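Local atomic coordinates of cytoplasmic protein (Cryptococcus neoformans var. grubii serotype A, PDB entry 7LPO), a protein that is a sterylglucosidase of glycoside hydrolase family 5, and probably hydrolyses the beta-glucosidic bond that joins glucose to a sterol. Residues L158-I166 / W353-L363; W212-T220 / N231-F240. One frame throughout, in Å; residues are numbered along the deposited sequence.

Contact 1 (L158-I166 / W353-L363); sequences LWTLYACGI and WGWTRGKEWAL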
loop_
_atom_site.group_PDB
_atom_site.type_symbol
_atom_site.label_atom_id
_atom_site.label_comp_id
_atom_site.label_asym_id
_atom_site.label_seq_id
_atom_site.Cartn_x
_atom_site.Cartn_y
_atom_site.Cartn_z
ATOM N N LEU A 158 6.583 -6.383 18.564
ATOM C CA LEU A 158 6.265 -7.687 19.137
ATOM C C LEU A 158 5.491 -7.575 20.446
ATOM O O LEU A 158 4.672 -8.450 20.758
ATOM C CB LEU A 158 7.556 -8.476 19.359
ATOM C CG LEU A 158 7.476 -9.802 20.109
ATOM C CD1 LEU A 158 6.727 -10.850 19.303
ATOM C CD2 LEU A 158 8.893 -10.268 20.420
ATOM N N TRP A 159 5.727 -6.523 21.227
ATOM C CA TRP A 159 5.061 -6.473 22.516
ATOM C C TRP A 159 3.554 -6.284 22.394
ATOM O O TRP A 159 2.847 -6.515 23.379
ATOM C CB TRP A 159 5.672 -5.379 23.400
ATOM C CG TRP A 159 5.697 -3.969 22.856
ATOM C CD1 TRP A 159 6.768 -3.321 22.325
ATOM C CD2 TRP A 159 4.617 -3.029 22.849
ATOM N NE1 TRP A 159 6.426 -2.038 21.978
ATOM C CE2 TRP A 159 5.109 -1.835 22.288
ATOM C CE3 TRP A 159 3.286 -3.082 23.265
ATOM C CZ2 TRP A 159 4.314 -0.708 22.122
ATOM C CZ3 TRP A 159 2.497 -1.962 23.099
ATOM C CH2 TRP A 159 3.012 -0.789 22.532
ATOM N N THR A 160 3.037 -5.895 21.218
ATOM C CA THR A 160 1.584 -5.790 21.082
ATOM C C THR A 160 0.922 -7.160 21.151
ATOM O O THR A 160 -0.207 -7.278 21.639
ATOM C CB THR A 160 1.184 -5.089 19.773
ATOM O OG1 THR A 160 1.689 -5.814 18.639
ATOM C CG2 THR A 160 1.701 -3.656 19.761
ATOM N N LEU A 161 1.598 -8.202 20.664
ATOM C CA LEU A 161 1.065 -9.556 20.795
ATOM C C LEU A 161 0.889 -9.939 22.261
ATOM O O LEU A 161 -0.152 -10.478 22.661
ATOM C CB LEU A 161 1.990 -10.554 20.103
ATOM C CG LEU A 161 1.812 -10.751 18.601
ATOM C CD1 LEU A 161 2.217 -9.491 17.884
ATOM C CD2 LEU A 161 2.638 -11.932 18.109
ATOM N N TYR A 162 1.920 -9.701 23.072
ATOM C CA TYR A 162 1.815 -9.983 24.497
ATOM C C TYR A 162 0.717 -9.152 25.137
ATOM O O TYR A 162 -0.037 -9.654 25.975
ATOM C CB TYR A 162 3.155 -9.715 25.168
ATOM C CG TYR A 162 4.197 -10.742 24.865
ATOM C CD1 TYR A 162 4.128 -12.010 25.426
ATOM C CD2 TYR A 162 5.248 -10.457 24.022
ATOM C CE1 TYR A 162 5.082 -12.953 25.170
ATOM C CE2 TYR A 162 6.215 -11.401 23.759
ATOM C CZ TYR A 162 6.127 -12.645 24.343
ATOM O OH TYR A 162 7.088 -13.586 24.082
ATOM N N ALA A 163 0.592 -7.885 24.740
ATOM C CA ALA A 163 -0.488 -7.060 25.270
ATOM C C ALA A 163 -1.851 -7.683 24.987
ATOM O O ALA A 163 -2.772 -7.553 25.807
ATOM C CB ALA A 163 -0.404 -5.652 24.694
ATOM N N CYS A 164 -1.990 -8.379 23.852
ATOM C CA CYS A 164 -3.227 -9.051 23.468
ATOM C C CYS A 164 -3.364 -10.446 24.069
ATOM O O CYS A 164 -4.334 -11.148 23.756
ATOM C CB CYS A 164 -3.324 -9.141 21.942
ATOM S SG CYS A 164 -3.510 -7.506 21.151
ATOM N N GLY A 165 -2.437 -10.852 24.933
ATOM C CA GLY A 165 -2.541 -12.135 25.594
ATOM C C GLY A 165 -2.194 -13.316 24.727
ATOM O O GLY A 165 -2.673 -14.420 24.979
ATOM N N ILE A 166 -1.361 -13.115 23.714
ATOM C CA ILE A 166 -1.023 -14.136 22.734
ATOM C C ILE A 166 0.427 -14.527 22.962
ATOM O O ILE A 166 1.285 -13.655 23.133
ATOM C CB ILE A 166 -1.240 -13.624 21.297
ATOM C CG1 ILE A 166 -2.729 -13.608 20.958
ATOM C CG2 ILE A 166 -0.500 -14.489 20.295
ATOM C CD1 ILE A 166 -3.083 -12.716 19.788
ATOM N N TRP A 353 7.106 -6.002 29.966
ATOM C CA TRP A 353 6.959 -4.762 29.215
ATOM C C TRP A 353 6.347 -3.638 30.039
ATOM O O TRP A 353 6.431 -2.476 29.631
ATOM C CB TRP A 353 6.113 -5.017 27.965
ATOM C CG TRP A 353 6.721 -6.053 27.050
ATOM C CD1 TRP A 353 6.352 -7.364 26.924
ATOM C CD2 TRP A 353 7.813 -5.853 26.149
ATOM N NE1 TRP A 353 7.147 -7.988 25.993
ATOM C CE2 TRP A 353 8.052 -7.083 25.504
ATOM C CE3 TRP A 353 8.608 -4.752 25.821
ATOM C CZ2 TRP A 353 9.053 -7.239 24.545
ATOM C CZ3 TRP A 353 9.600 -4.909 24.873
ATOM C CH2 TRP A 353 9.815 -6.143 24.246
ATOM N N GLY A 354 5.726 -3.950 31.173
ATOM C CA GLY A 354 5.377 -2.928 32.142
ATOM C C GLY A 354 3.982 -2.344 32.069
ATOM O O GLY A 354 3.814 -1.133 32.228
ATOM N N TRP A 355 2.970 -3.171 31.843
ATOM C CA TRP A 355 1.587 -2.753 32.011
ATOM C C TRP A 355 0.932 -3.643 33.059
ATOM O O TRP A 355 1.467 -4.686 33.442
ATOM C CB TRP A 355 0.813 -2.800 30.680
ATOM C CG TRP A 355 0.889 -4.109 29.963
ATOM C CD1 TRP A 355 0.255 -5.266 30.300
ATOM C CD2 TRP A 355 1.652 -4.396 28.786
ATOM N NE1 TRP A 355 0.569 -6.263 29.396
ATOM C CE2 TRP A 355 1.434 -5.755 28.464
ATOM C CE3 TRP A 355 2.502 -3.643 27.977
ATOM C CZ2 TRP A 355 2.031 -6.369 27.364
ATOM C CZ3 TRP A 355 3.083 -4.253 26.877
ATOM C CH2 TRP A 355 2.847 -5.607 26.587
ATOM N N THR A 356 -0.236 -3.214 33.527
ATOM C CA THR A 356 -1.046 -3.987 34.460
ATOM C C THR A 356 -2.288 -4.486 33.731
ATOM O O THR A 356 -3.060 -3.686 33.194
ATOM C CB THR A 356 -1.446 -3.145 35.674
ATOM O OG1 THR A 356 -0.273 -2.621 36.302
ATOM C CG2 THR A 356 -2.219 -3.980 36.689
ATOM N N ARG A 357 -2.490 -5.797 33.731
ATOM C CA ARG A 357 -3.648 -6.397 33.092
ATOM C C ARG A 357 -4.772 -6.572 34.105
ATOM O O ARG A 357 -4.540 -6.991 35.242
ATOM C CB ARG A 357 -3.281 -7.746 32.477
ATOM C CG ARG A 357 -4.281 -8.236 31.432
ATOM C CD ARG A 357 -3.912 -9.620 30.965
ATOM N NE ARG A 357 -2.591 -9.665 30.343
ATOM C CZ ARG A 357 -2.332 -9.243 29.108
ATOM N NH1 ARG A 357 -3.299 -8.727 28.358
ATOM N NH2 ARG A 357 -1.105 -9.326 28.624
ATOM N N GLY A 358 -5.991 -6.233 33.685
ATOM C CA GLY A 358 -7.130 -6.298 34.578
ATOM C C GLY A 358 -7.495 -7.721 34.947
ATOM O O GLY A 358 -7.171 -8.682 34.250
ATOM N N LYS A 359 -8.209 -7.854 36.067
ATOM C CA LYS A 359 -8.470 -9.177 36.617
ATOM C C LYS A 359 -9.547 -9.942 35.859
ATOM O O LYS A 359 -9.608 -11.166 35.971
ATOM C CB LYS A 359 -8.869 -9.080 38.093
ATOM C CG LYS A 359 -7.709 -8.819 39.072
ATOM C CD LYS A 359 -6.550 -9.831 38.968
ATOM C CE LYS A 359 -7.025 -11.265 38.708
ATOM N NZ LYS A 359 -5.920 -12.271 38.893
ATOM N N GLU A 360 -10.399 -9.282 35.092
ATOM C CA GLU A 360 -11.373 -10.023 34.299
ATOM C C GLU A 360 -10.829 -10.452 32.937
ATOM O O GLU A 360 -11.533 -11.139 32.189
ATOM C CB GLU A 360 -12.655 -9.199 34.135
ATOM C CG GLU A 360 -13.487 -9.078 35.426
ATOM C CD GLU A 360 -13.525 -10.370 36.258
ATOM O OE1 GLU A 360 -12.729 -10.489 37.226
ATOM O OE2 GLU A 360 -14.342 -11.266 35.939
ATOM N N TRP A 361 -9.591 -10.095 32.608
ATOM C CA TRP A 361 -8.952 -10.542 31.369
ATOM C C TRP A 361 -8.358 -11.915 31.626
ATOM O O TRP A 361 -7.200 -12.043 32.022
ATOM C CB TRP A 361 -7.870 -9.570 30.919
ATOM C CG TRP A 361 -7.426 -9.780 29.501
ATOM C CD1 TRP A 361 -7.452 -10.953 28.786
ATOM C CD2 TRP A 361 -6.900 -8.787 28.615
ATOM N NE1 TRP A 361 -6.968 -10.747 27.514
ATOM C CE2 TRP A 361 -6.626 -9.427 27.381
ATOM C CE3 TRP A 361 -6.633 -7.418 28.745
ATOM C CZ2 TRP A 361 -6.101 -8.752 26.296
ATOM C CZ3 TRP A 361 -6.118 -6.745 27.667
ATOM C CH2 TRP A 361 -5.856 -7.412 26.448
ATOM N N ALA A 362 -9.156 -12.955 31.400
ATOM C CA ALA A 362 -8.677 -14.311 31.620
ATOM C C ALA A 362 -7.524 -14.613 30.672
ATOM O O ALA A 362 -7.568 -14.278 29.485
ATOM C CB ALA A 362 -9.808 -15.313 31.413
ATOM N N LEU A 363 -6.476 -15.223 31.210
ATOM C CA LEU A 363 -5.307 -15.607 30.440
ATOM C C LEU A 363 -5.258 -17.122 30.289
ATOM O O LEU A 363 -5.874 -17.870 31.050
ATOM C CB LEU A 363 -4.028 -15.094 31.105
ATOM C CG LEU A 363 -3.852 -13.572 31.053
ATOM C CD1 LEU A 363 -2.720 -13.138 31.990
ATOM C CD2 LEU A 363 -3.596 -13.113 29.640
HETATM O O HOH W 1 -6.483 -12.453 25.112
#

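Contact 2 (W212-T220 / N231-F240); sequences WTFFFAGKT and NIQDFLQDHF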
loop_
_atom_site.group_PDB
_atom_site.type_symbol
_atom_site.label_atom_id
_atom_site.label_comp_id
_atom_site.label_asym_id
_atom_site.label_seq_id
_atom_site.Cartn_x
_atom_site.Cartn_y
_atom_site.Cartn_z
ATOM N N TRP A 212 -7.151 -7.507 15.441
ATOM C CA TRP A 212 -7.841 -6.417 14.766
ATOM C C TRP A 212 -9.185 -6.111 15.415
ATOM O O TRP A 212 -9.608 -4.953 15.428
ATOM C CB TRP A 212 -8.022 -6.755 13.289
ATOM C CG TRP A 212 -6.782 -6.610 12.485
ATOM C CD1 TRP A 212 -6.094 -7.604 11.867
ATOM C CD2 TRP A 212 -6.067 -5.394 12.217
ATOM N NE1 TRP A 212 -4.997 -7.084 11.217
ATOM C CE2 TRP A 212 -4.956 -5.730 11.421
ATOM C CE3 TRP A 212 -6.261 -4.054 12.573
ATOM C CZ2 TRP A 212 -4.045 -4.779 10.963
ATOM C CZ3 TRP A 212 -5.359 -3.110 12.116
ATOM C CH2 TRP A 212 -4.260 -3.478 11.320
ATOM N N THR A 213 -9.872 -7.122 15.952
ATOM C CA THR A 213 -11.110 -6.863 16.684
ATOM C C THR A 213 -10.826 -6.054 17.949
ATOM O O THR A 213 -11.582 -5.135 18.293
ATOM C CB THR A 213 -11.799 -8.187 17.024
ATOM O OG1 THR A 213 -12.076 -8.926 15.829
ATOM C CG2 THR A 213 -13.111 -7.966 17.750
ATOM N N PHE A 214 -9.732 -6.386 18.646
ATOM C CA PHE A 214 -9.260 -5.571 19.761
ATOM C C PHE A 214 -9.005 -4.136 19.309
ATOM O O PHE A 214 -9.548 -3.182 19.875
ATOM C CB PHE A 214 -7.972 -6.180 20.349
ATOM C CG PHE A 214 -8.173 -7.419 21.195
ATOM C CD1 PHE A 214 -9.429 -7.848 21.579
ATOM C CD2 PHE A 214 -7.071 -8.146 21.631
ATOM C CE1 PHE A 214 -9.584 -8.978 22.392
ATOM C CE2 PHE A 214 -7.223 -9.284 22.433
ATOM C CZ PHE A 214 -8.476 -9.698 22.810
ATOM N N PHE A 215 -8.179 -3.974 18.270
ATOM C CA PHE A 215 -7.716 -2.648 17.857
ATOM C C PHE A 215 -8.874 -1.699 17.564
ATOM O O PHE A 215 -8.878 -0.551 18.023
ATOM C CB PHE A 215 -6.815 -2.784 16.626
ATOM C CG PHE A 215 -6.111 -1.509 16.228
ATOM C CD1 PHE A 215 -4.953 -1.104 16.881
ATOM C CD2 PHE A 215 -6.595 -0.725 15.188
ATOM C CE1 PHE A 215 -4.295 0.047 16.517
ATOM C CE2 PHE A 215 -5.934 0.437 14.820
ATOM C CZ PHE A 215 -4.773 0.817 15.495
ATOM N N PHE A 216 -9.845 -2.144 16.773
ATOM C CA PHE A 216 -10.892 -1.264 16.282
ATOM C C PHE A 216 -12.158 -1.305 17.113
ATOM O O PHE A 216 -12.948 -0.361 17.038
ATOM C CB PHE A 216 -11.276 -1.619 14.839
ATOM C CG PHE A 216 -10.303 -1.147 13.821
ATOM C CD1 PHE A 216 -10.031 0.197 13.674
ATOM C CD2 PHE A 216 -9.651 -2.048 13.011
ATOM C CE1 PHE A 216 -9.132 0.632 12.740
ATOM C CE2 PHE A 216 -8.750 -1.615 12.065
ATOM C CZ PHE A 216 -8.494 -0.274 11.926
ATOM N N ALA A 217 -12.385 -2.373 17.891
ATOM C CA ALA A 217 -13.680 -2.526 18.543
ATOM C C ALA A 217 -13.615 -3.313 19.846
ATOM O O ALA A 217 -14.631 -3.893 20.248
ATOM C CB ALA A 217 -14.665 -3.221 17.572
ATOM N N GLY A 218 -12.460 -3.345 20.510
ATOM C CA GLY A 218 -12.358 -4.049 21.779
ATOM C C GLY A 218 -13.401 -3.624 22.796
ATOM O O GLY A 218 -13.895 -4.444 23.572
ATOM N N LYS A 219 -13.759 -2.338 22.809
ATOM C CA LYS A 219 -14.724 -1.864 23.802
ATOM C C LYS A 219 -16.118 -2.431 23.566
ATOM O O LYS A 219 -16.925 -2.484 24.501
ATOM C CB LYS A 219 -14.779 -0.331 23.803
ATOM C CG LYS A 219 -13.556 0.329 24.415
ATOM C CD LYS A 219 -13.661 1.851 24.388
ATOM C CE LYS A 219 -13.217 2.414 23.045
ATOM N NZ LYS A 219 -12.914 3.883 23.103
ATOM N N THR A 220 -16.414 -2.863 22.346
ATOM C CA THR A 220 -17.715 -3.425 22.008
ATOM C C THR A 220 -17.754 -4.937 22.184
ATOM O O THR A 220 -18.728 -5.470 22.726
ATOM C CB THR A 220 -18.067 -3.065 20.560
ATOM O OG1 THR A 220 -18.142 -1.641 20.431
ATOM C CG2 THR A 220 -19.394 -3.698 20.116
ATOM N N ASN A 231 -9.488 -0.110 28.034
ATOM C CA ASN A 231 -9.750 -1.229 27.138
ATOM C C ASN A 231 -8.568 -1.408 26.181
ATOM O O ASN A 231 -7.919 -0.445 25.767
ATOM C CB ASN A 231 -11.038 -1.022 26.348
ATOM C CG ASN A 231 -11.423 -2.268 25.522
ATOM O OD1 ASN A 231 -10.977 -2.450 24.390
ATOM N ND2 ASN A 231 -12.239 -3.121 26.101
ATOM N N ILE A 232 -8.267 -2.664 25.850
ATOM C CA ILE A 232 -7.200 -2.962 24.893
ATOM C C ILE A 232 -7.341 -2.134 23.618
ATOM O O ILE A 232 -6.337 -1.768 22.991
ATOM C CB ILE A 232 -7.194 -4.477 24.589
ATOM C CG1 ILE A 232 -6.038 -4.859 23.673
ATOM C CG2 ILE A 232 -8.518 -4.902 23.962
ATOM C CD1 ILE A 232 -4.696 -4.413 24.163
ATOM N N GLN A 233 -8.572 -1.795 23.231
ATOM C CA GLN A 233 -8.769 -0.980 22.033
ATOM C C GLN A 233 -8.074 0.373 22.159
ATOM O O GLN A 233 -7.391 0.823 21.230
ATOM C CB GLN A 233 -10.268 -0.791 21.762
ATOM C CG GLN A 233 -10.589 0.173 20.634
ATOM C CD GLN A 233 -12.075 0.509 20.545
ATOM O OE1 GLN A 233 -12.927 -0.276 20.966
ATOM N NE2 GLN A 233 -12.389 1.685 19.991
ATOM N N ASP A 234 -8.251 1.047 23.301
ATOM C CA ASP A 234 -7.623 2.352 23.498
ATOM C C ASP A 234 -6.119 2.217 23.689
ATOM O O ASP A 234 -5.341 3.009 23.146
ATOM C CB ASP A 234 -8.255 3.067 24.696
ATOM C CG ASP A 234 -9.620 3.682 24.361
ATOM O OD1 ASP A 234 -9.832 4.075 23.190
ATOM O OD2 ASP A 234 -10.486 3.760 25.261
ATOM N N PHE A 235 -5.692 1.220 24.460
ATOM C CA PHE A 235 -4.266 0.973 24.635
ATOM C C PHE A 235 -3.567 0.851 23.282
ATOM O O PHE A 235 -2.608 1.577 23.000
ATOM C CB PHE A 235 -4.087 -0.288 25.489
ATOM C CG PHE A 235 -2.666 -0.588 25.862
ATOM C CD1 PHE A 235 -1.863 -1.351 25.030
ATOM C CD2 PHE A 235 -2.139 -0.131 27.055
ATOM C CE1 PHE A 235 -0.553 -1.636 25.378
ATOM C CE2 PHE A 235 -0.833 -0.407 27.404
ATOM C CZ PHE A 235 -0.043 -1.160 26.571
ATOM N N LEU A 236 -4.060 -0.033 22.410
ATOM C CA LEU A 236 -3.399 -0.233 21.121
ATOM C C LEU A 236 -3.500 1.011 20.242
ATOM O O LEU A 236 -2.499 1.450 19.667
ATOM C CB LEU A 236 -3.989 -1.445 20.398
ATOM C CG LEU A 236 -3.755 -2.800 21.070
ATOM C CD1 LEU A 236 -4.470 -3.956 20.352
ATOM C CD2 LEU A 236 -2.264 -3.088 21.179
ATOM N N GLN A 237 -4.696 1.600 20.117
ATOM C CA GLN A 237 -4.838 2.753 19.229
ATOM C C GLN A 237 -4.031 3.943 19.739
ATOM O O GLN A 237 -3.382 4.641 18.953
ATOM C CB GLN A 237 -6.313 3.146 19.071
ATOM C CG GLN A 237 -7.141 2.191 18.226
ATOM C CD GLN A 237 -8.403 2.837 17.647
ATOM O OE1 GLN A 237 -8.399 4.005 17.241
ATOM N NE2 GLN A 237 -9.485 2.064 17.591
ATOM N N ASP A 238 -4.055 4.193 21.053
ATOM C CA ASP A 238 -3.326 5.335 21.603
ATOM C C ASP A 238 -1.821 5.182 21.413
ATOM O O ASP A 238 -1.119 6.163 21.145
ATOM C CB ASP A 238 -3.644 5.513 23.092
ATOM C CG ASP A 238 -5.034 6.064 23.340
ATOM O OD1 ASP A 238 -5.748 6.380 22.368
ATOM O OD2 ASP A 238 -5.424 6.172 24.520
ATOM N N HIS A 239 -1.291 3.969 21.577
ATOM C CA HIS A 239 0.151 3.800 21.394
ATOM C C HIS A 239 0.535 3.955 19.923
ATOM O O HIS A 239 1.574 4.544 19.603
ATOM C CB HIS A 239 0.608 2.443 21.947
ATOM C CG HIS A 239 0.834 2.444 23.430
ATOM N ND1 HIS A 239 -0.173 2.187 24.336
ATOM C CD2 HIS A 239 1.947 2.683 24.167
ATOM C CE1 HIS A 239 0.310 2.266 25.566
ATOM N NE2 HIS A 239 1.593 2.573 25.492
ATOM N N PHE A 240 -0.310 3.473 19.008
ATOM C CA PHE A 240 -0.010 3.625 17.585
ATOM C C PHE A 240 -0.080 5.090 17.165
ATOM O O PHE A 240 0.807 5.595 16.468
ATOM C CB PHE A 240 -0.974 2.778 16.749
ATOM C CG PHE A 240 -0.937 3.093 15.278
ATOM C CD1 PHE A 240 0.142 2.709 14.499
ATOM C CD2 PHE A 240 -1.971 3.788 14.683
ATOM C CE1 PHE A 240 0.180 3.014 13.146
ATOM C CE2 PHE A 240 -1.940 4.087 13.346
ATOM C CZ PHE A 240 -0.870 3.698 12.571
HETATM O O HOH W 2 -12.288 2.233 16.376
HETATM O O HOH W 3 -15.719 -0.192 20.194
#

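Contact 1 (L158-I166 / W353-L363)
Arg357 reaches the C-terminal end of helix 159-163 and spans two successive carbonyls with its guanidinium. CB, CG and CD carry the chain toward the helix with CG anti to the backbone N (chi1 -162°), and a bend at chi3 turns the head inward. NH1 donates to Ala163 O at 2.9 Å; the bond is nearly straight (171° at the hydrogen), although it reaches the oxygen from above the carbonyl plane. NH2 donates to Tyr162 O at 2.9 Å, more bent at 140°. Gly165 N, in the Schellman motif that ends the helix, meets that oxygen from the opposite face. Arg357 NH1 also lies 3.2 Å above one face of the Trp361 ring, offset toward its rim. Separately, Ala163 CB lies over one face of the Trp355 indole, 4.0 Å from the centroid of its six-membered ring, and Trp159 CB lies over the face of Trp353, 3.6 Å from the centroid of its five-membered ring. Water 1 bridges Trp361 NE1 (3.0 Å) and Cys164 O. Asp345 salt-bridges Arg357 NH2, while Glu66 and Arg348 bond to Tyr162 OH. The short helix thus sits between the 353-363 loop and Phe235 of helix 232-254, with Ile227 of strand 226-227 beside Ala163.

Contact 2 (W212-T220 / N231-F240)
Helix 232-254 folds back across helix 206-221 after a short connection: the segment axes approach to 7.0 Å with their directions 132° apart, and Phe215 and Gln233 have CA atoms only 4.6 Å from each other. Gln233 lies in the crossing. Its CG stands anti to the backbone N (chi1 173°) and the chain runs on extended, which delivers OE1 to Lys219 N at 2.9 Å; the donor lies in the plane of the amide carbonyl and the bond is nearly straight, at 169°. This bond falls where helix 206-221 is kinked and Lys219 N has no partner in the preceding turn, so a side chain from the other helix takes over as acceptor. Water 3 also donates to OE1 and links it to Thr220 OG1. One turn on, Gln237 NE2 donates to Phe215 O at 2.7 Å, while its CG rests over the centre of the Phe215 ring, 3.9 Å from the centroid. Its OE1 bonds to His408 of helix 400-419. At the start of helix 232-254 Asn231 is the N-cap: OD1 accepts from Gln233 N at 2.7 Å, and ND2 donates to Ala222 O and adds a weak bond to Gly218 O. The absence of a side chain at Gly218 lets Asn231 and Gln233 come this close. Lys219, bent at chi3, carries CE past the Gln233 amide to form a salt bridge between NZ and Asp234 OD1, 3.1 Å long and on the syn side of the carboxylate. On the flank toward Cys164, Ile232 CG2 lies over one face of the Phe214 ring, 3.8 Å from Phe214 CG.

The two contacts lie with their centres 12 Å apart and share a packing surface; along the chain, contact 2 is nested within the loop that contact 1 closes. Cys164 of contact 1 is wedged between the two helices of contact 2, its SG 3.6 Å from Phe214 CD2 and 3.8 Å from Leu236 CD1. At the N-terminal end of helix 232-254, Trp361 CH2 comes within 3.7 Å of Ile232 CB, and Trp159 CZ3 meets Phe235 CE1 at 3.8 Å. Ile232 and Leu236 therefore belong to both interfaces, Phe235 faces contact 1, and Gln233 and Gln237 face helix 206-221. Trp147 connects them as well, bonding to Thr160 and meeting the rings of Trp212 and Phe215.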